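Local coordinates for protein endoglucanase (PDB 6KDD) that probably hydrolyses beta-glucosidic bonds in cellulose-like glucans, as a TIM-barrel endoglucanase of glycosyl hydrolase family 5, at residues Asp268-Arg280 against Asn308-Glu320. Numbering follows the deposited sequence.
Sequences DMDSRVKWTESVR and NWIEPLATAVVGE
L313 enters helix 269-285 as a knob into the hole formed by M269, R272, V273 and T276. The short helix 313-318 runs nearly parallel to its 269-280 part, at 10° with axes 8.0 Å apart, close enough for A316 CB to pack on the facing helix. In this (beta/alpha)8 barrel the contact joins the helix between strands 256-261 and 289-292 to the C-terminal helix after the last barrel strand, 289-292; Y292 touches both R272 and L313.

Packing is tight on the barrel side. With CG anti to the backbone N (chi1 -172°), L313 sends its two methyls apart: CD1 lies 3.6 Å from T276 OG1, while CD2 rests over one face of the R272 guanidinium, 3.6 Å from NH2. R272 NE donates to the carbonyl of A263, and T276 OG1 donates to R272 O, so L313 meets polar groups that have partners of their own. T276 CG2 also reaches V317 CG2 at 3.6 Å. The outer flank is looser toward its N-terminal end: V273 CG1 stands 4.1 Å from exposed P312 CG, and M269 CE touches I310 CG2, although E277 CB and A316 CB still approach to 3.9 Å.

R280 supplies the polar closure. Bends at chi2 and chi3 bring its guanidinium side-on to A316 O, which accepts from NE at 2.8 Å and NH2 at 2.9 Å, nearly in the guanidinium plane, while NH1 pairs with E284. G319 CA lies over one face, where the lack of a side chain leaves room for the guanidinium; positive phi separately suits glycine. A leucine here would probably leave A316 O without both donors and E284 without its salt-bridge mate. The chemistry thus implies apolar interlocking along the helices, finished by a cation bound to a carbonyl at the C-terminal end of helix 313-318, where the helix dipole would probably favour positive charge.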
loop_
_atom_site.group_PDB
_atom_site.type_symbol
_atom_site.label_atom_id
_atom_site.label_comp_id
_atom_site.label_asym_id
_atom_site.label_seq_id
_atom_site.Cartn_x
_atom_site.Cartn_y
_atom_site.Cartn_z
ATOM N N ASP A 268 21.870 4.685 6.478
ATOM C CA ASP A 268 22.355 4.427 7.823
ATOM C C ASP A 268 21.153 4.384 8.768
ATOM O O ASP A 268 20.218 5.183 8.619
ATOM C CB ASP A 268 23.399 5.476 8.242
ATOM C CG ASP A 268 22.766 6.783 8.674
ATOM O OD1 ASP A 268 22.438 7.631 7.782
ATOM O OD2 ASP A 268 22.534 6.934 9.893
ATOM N N MET A 269 21.229 3.509 9.775
ATOM C CA MET A 269 20.093 3.182 10.629
ATOM C C MET A 269 19.588 4.411 11.385
ATOM O O MET A 269 18.392 4.654 11.436
ATOM C CB MET A 269 20.409 2.040 11.594
ATOM C CG MET A 269 19.206 1.668 12.475
ATOM S SD MET A 269 17.774 1.040 11.470
ATOM C CE MET A 269 18.351 -0.633 11.215
ATOM N N ASP A 270 20.498 5.240 11.908
ATOM C CA ASP A 270 20.096 6.380 12.708
ATOM C C ASP A 270 19.181 7.313 11.931
ATOM O O ASP A 270 18.185 7.790 12.487
ATOM C CB ASP A 270 21.293 7.241 13.118
ATOM C CG ASP A 270 21.892 6.784 14.429
ATOM O OD1 ASP A 270 21.676 5.605 14.814
ATOM O OD2 ASP A 270 22.575 7.610 15.052
ATOM N N SER A 271 19.565 7.606 10.677
ATOM C CA SER A 271 18.764 8.417 9.779
ATOM C C SER A 271 17.400 7.752 9.528
ATOM O O SER A 271 16.363 8.427 9.462
ATOM C CB SER A 271 19.509 8.598 8.461
ATOM O OG SER A 271 20.667 9.441 8.583
ATOM N N ARG A 272 17.439 6.440 9.243
ATOM C CA ARG A 272 16.191 5.727 8.951
ATOM C C ARG A 272 15.212 5.910 10.122
ATOM O O ARG A 272 14.064 6.289 9.930
ATOM C CB ARG A 272 16.490 4.256 8.710
ATOM C CG ARG A 272 17.319 4.019 7.446
ATOM C CD ARG A 272 17.539 2.548 7.172
ATOM N NE ARG A 272 16.299 1.834 6.831
ATOM C CZ ARG A 272 16.063 0.588 7.217
ATOM N NH1 ARG A 272 16.953 -0.041 7.972
ATOM N NH2 ARG A 272 14.945 -0.032 6.859
ATOM N N VAL A 273 15.690 5.629 11.336
ATOM C CA VAL A 273 14.877 5.783 12.542
ATOM C C VAL A 273 14.263 7.172 12.622
ATOM O O VAL A 273 13.048 7.292 12.776
ATOM C CB VAL A 273 15.655 5.404 13.816
ATOM C CG1 VAL A 273 14.860 5.708 15.077
ATOM C CG2 VAL A 273 16.049 3.948 13.760
ATOM N N LYS A 274 15.083 8.247 12.490
ATOM C CA LYS A 274 14.520 9.585 12.611
ATOM C C LYS A 274 13.521 9.903 11.508
ATOM O O LYS A 274 12.474 10.471 11.780
ATOM C CB LYS A 274 15.611 10.669 12.600
ATOM C CG LYS A 274 16.576 10.585 13.776
ATOM C CD LYS A 274 17.688 11.600 13.592
ATOM C CE LYS A 274 18.970 11.204 14.280
ATOM N NZ LYS A 274 20.129 11.819 13.586
ATOM N N TRP A 275 13.854 9.571 10.250
ATOM C CA TRP A 275 12.933 9.841 9.160
ATOM C C TRP A 275 11.599 9.126 9.412
ATOM O O TRP A 275 10.526 9.683 9.174
ATOM C CB TRP A 275 13.555 9.365 7.829
ATOM C CG TRP A 275 12.739 9.691 6.604
ATOM C CD1 TRP A 275 12.812 10.808 5.811
ATOM C CD2 TRP A 275 11.771 8.832 5.971
ATOM N NE1 TRP A 275 11.920 10.741 4.771
ATOM C CE2 TRP A 275 11.257 9.535 4.853
ATOM C CE3 TRP A 275 11.262 7.556 6.283
ATOM C CZ2 TRP A 275 10.292 8.982 4.012
ATOM C CZ3 TRP A 275 10.262 7.044 5.470
ATOM C CH2 TRP A 275 9.820 7.730 4.331
ATOM N N THR A 276 11.689 7.846 9.738
ATOM C CA THR A 276 10.485 7.004 9.868
ATOM C C THR A 276 9.587 7.518 11.000
ATOM O O THR A 276 8.379 7.676 10.840
ATOM C CB THR A 276 10.891 5.540 10.098
ATOM O OG1 THR A 276 11.641 5.091 8.970
ATOM C CG2 THR A 276 9.719 4.584 10.262
ATOM N N GLU A 277 10.198 7.817 12.150
ATOM C CA GLU A 277 9.458 8.385 13.271
ATOM C C GLU A 277 8.778 9.699 12.884
ATOM O O GLU A 277 7.596 9.942 13.176
ATOM C CB GLU A 277 10.400 8.531 14.474
ATOM C CG GLU A 277 9.683 9.007 15.725
ATOM C CD GLU A 277 10.540 9.286 16.958
ATOM O OE1 GLU A 277 11.730 8.879 17.002
ATOM O OE2 GLU A 277 10.004 9.906 17.887
ATOM N N SER A 278 9.520 10.557 12.169
ATOM C CA SER A 278 8.991 11.850 11.764
ATOM C C SER A 278 7.821 11.720 10.801
ATOM O O SER A 278 6.824 12.424 10.972
ATOM C CB SER A 278 10.061 12.697 11.134
ATOM O OG SER A 278 11.016 13.004 12.126
ATOM N N VAL A 279 7.982 10.880 9.757
ATOM C CA VAL A 279 6.908 10.633 8.811
ATOM C C VAL A 279 5.680 10.064 9.532
ATOM O O VAL A 279 4.541 10.497 9.289
ATOM C CB VAL A 279 7.375 9.733 7.651
ATOM C CG1 VAL A 279 6.186 9.216 6.872
ATOM C CG2 VAL A 279 8.282 10.528 6.700
ATOM N N ARG A 280 5.919 9.077 10.396
ATOM C CA ARG A 280 4.822 8.432 11.106
ATOM C C ARG A 280 4.082 9.430 12.006
ATOM O O ARG A 280 2.852 9.483 12.001
ATOM C CB ARG A 280 5.342 7.217 11.878
ATOM C CG ARG A 280 4.226 6.378 12.496
ATOM C CD ARG A 280 3.929 6.884 13.899
ATOM N NE ARG A 280 5.075 6.506 14.681
ATOM C CZ ARG A 280 5.354 6.958 15.893
ATOM N NH1 ARG A 280 4.556 7.825 16.497
ATOM N NH2 ARG A 280 6.438 6.526 16.509
ATOM N N ASN A 308 13.236 -11.489 15.601
ATOM C CA ASN A 308 12.811 -10.379 16.431
ATOM C C ASN A 308 12.689 -9.097 15.608
ATOM O O ASN A 308 13.246 -8.987 14.531
ATOM C CB ASN A 308 13.732 -10.192 17.642
ATOM C CG ASN A 308 12.930 -9.974 18.913
ATOM O OD1 ASN A 308 11.823 -9.398 18.899
ATOM N ND2 ASN A 308 13.474 -10.462 20.019
ATOM N N TRP A 309 11.950 -8.137 16.153
ATOM C CA TRP A 309 11.854 -6.781 15.640
ATOM C C TRP A 309 13.218 -6.081 15.646
ATOM O O TRP A 309 14.061 -6.318 16.534
ATOM C CB TRP A 309 10.845 -6.036 16.508
ATOM C CG TRP A 309 9.482 -6.655 16.404
ATOM C CD1 TRP A 309 8.910 -7.579 17.237
ATOM C CD2 TRP A 309 8.566 -6.459 15.307
ATOM N NE1 TRP A 309 7.663 -7.920 16.753
ATOM C CE2 TRP A 309 7.429 -7.254 15.576
ATOM C CE3 TRP A 309 8.577 -5.639 14.157
ATOM C CZ2 TRP A 309 6.313 -7.250 14.731
ATOM C CZ3 TRP A 309 7.479 -5.655 13.305
ATOM C CH2 TRP A 309 6.346 -6.415 13.621
ATOM N N ILE A 310 13.423 -5.246 14.620
ATOM C CA ILE A 310 14.586 -4.385 14.479
ATOM C C ILE A 310 14.281 -3.069 15.192
ATOM O O ILE A 310 13.360 -2.353 14.803
ATOM C CB ILE A 310 14.867 -4.181 12.983
ATOM C CG1 ILE A 310 15.088 -5.540 12.309
ATOM C CG2 ILE A 310 16.007 -3.190 12.752
ATOM C CD1 ILE A 310 15.096 -5.478 10.787
ATOM N N GLU A 311 15.020 -2.802 16.288
ATOM C CA GLU A 311 14.718 -1.699 17.187
ATOM C C GLU A 311 15.910 -0.746 17.143
ATOM O O GLU A 311 17.023 -1.204 16.945
ATOM C CB GLU A 311 14.463 -2.246 18.609
ATOM C CG GLU A 311 13.173 -3.056 18.716
ATOM C CD GLU A 311 11.900 -2.209 18.593
ATOM O OE1 GLU A 311 12.005 -0.985 18.450
ATOM O OE2 GLU A 311 10.774 -2.761 18.715
ATOM N N PRO A 312 15.731 0.586 17.271
ATOM C CA PRO A 312 14.415 1.166 17.495
ATOM C C PRO A 312 13.568 1.467 16.244
ATOM O O PRO A 312 12.556 2.139 16.351
ATOM C CB PRO A 312 14.764 2.425 18.306
ATOM C CG PRO A 312 16.107 2.864 17.745
ATOM C CD PRO A 312 16.807 1.606 17.255
ATOM N N LEU A 313 13.900 0.900 15.082
ATOM C CA LEU A 313 13.096 1.254 13.917
ATOM C C LEU A 313 11.631 0.791 14.074
ATOM O O LEU A 313 10.729 1.498 13.654
ATOM C CB LEU A 313 13.741 0.673 12.658
ATOM C CG LEU A 313 13.138 1.108 11.313
ATOM C CD1 LEU A 313 13.282 2.595 11.033
ATOM C CD2 LEU A 313 13.782 0.294 10.204
ATOM N N ALA A 314 11.406 -0.396 14.632
ATOM C CA ALA A 314 10.038 -0.875 14.797
ATOM C C ALA A 314 9.246 0.102 15.653
ATOM O O ALA A 314 8.104 0.418 15.331
ATOM C CB ALA A 314 10.021 -2.283 15.352
ATOM N N THR A 315 9.864 0.621 16.734
ATOM C CA THR A 315 9.196 1.586 17.607
ATOM C C THR A 315 8.888 2.887 16.888
ATOM O O THR A 315 7.853 3.503 17.119
ATOM C CB THR A 315 10.011 1.898 18.876
ATOM O OG1 THR A 315 10.227 0.644 19.519
ATOM C CG2 THR A 315 9.246 2.809 19.814
ATOM N N ALA A 316 9.802 3.318 16.005
ATOM C CA ALA A 316 9.571 4.463 15.132
ATOM C C ALA A 316 8.265 4.271 14.348
ATOM O O ALA A 316 7.502 5.215 14.109
ATOM C CB ALA A 316 10.748 4.612 14.162
ATOM N N VAL A 317 7.982 3.024 13.964
ATOM C CA VAL A 317 6.782 2.774 13.164
ATOM C C VAL A 317 5.534 2.747 14.051
ATOM O O VAL A 317 4.533 3.370 13.734
ATOM C CB VAL A 317 6.953 1.447 12.402
ATOM C CG1 VAL A 317 5.643 0.957 11.803
ATOM C CG2 VAL A 317 8.044 1.602 11.355
ATOM N N VAL A 318 5.599 1.952 15.126
ATOM C CA VAL A 318 4.447 1.635 15.966
ATOM C C VAL A 318 4.150 2.752 16.983
ATOM O O VAL A 318 2.996 2.989 17.307
ATOM C CB VAL A 318 4.628 0.282 16.682
ATOM C CG1 VAL A 318 3.482 0.040 17.677
ATOM C CG2 VAL A 318 4.750 -0.887 15.687
ATOM N N GLY A 319 5.176 3.401 17.530
ATOM C CA GLY A 319 4.968 4.466 18.514
ATOM C C GLY A 319 4.502 3.886 19.849
ATOM O O GLY A 319 4.875 2.759 20.172
ATOM N N GLU A 320 3.698 4.682 20.587
ATOM C CA GLU A 320 3.055 4.364 21.857
ATOM C C GLU A 320 4.074 4.385 22.999
ATOM O O GLU A 320 4.929 5.288 22.974
ATOM C CB GLU A 320 2.380 2.996 21.829
ATOM C CG GLU A 320 0.971 3.029 21.294
ATOM C CD GLU A 320 0.241 1.770 21.721
ATOM O OE1 GLU A 320 0.883 0.697 21.718
ATOM O OE2 GLU A 320 -0.948 1.868 22.095
#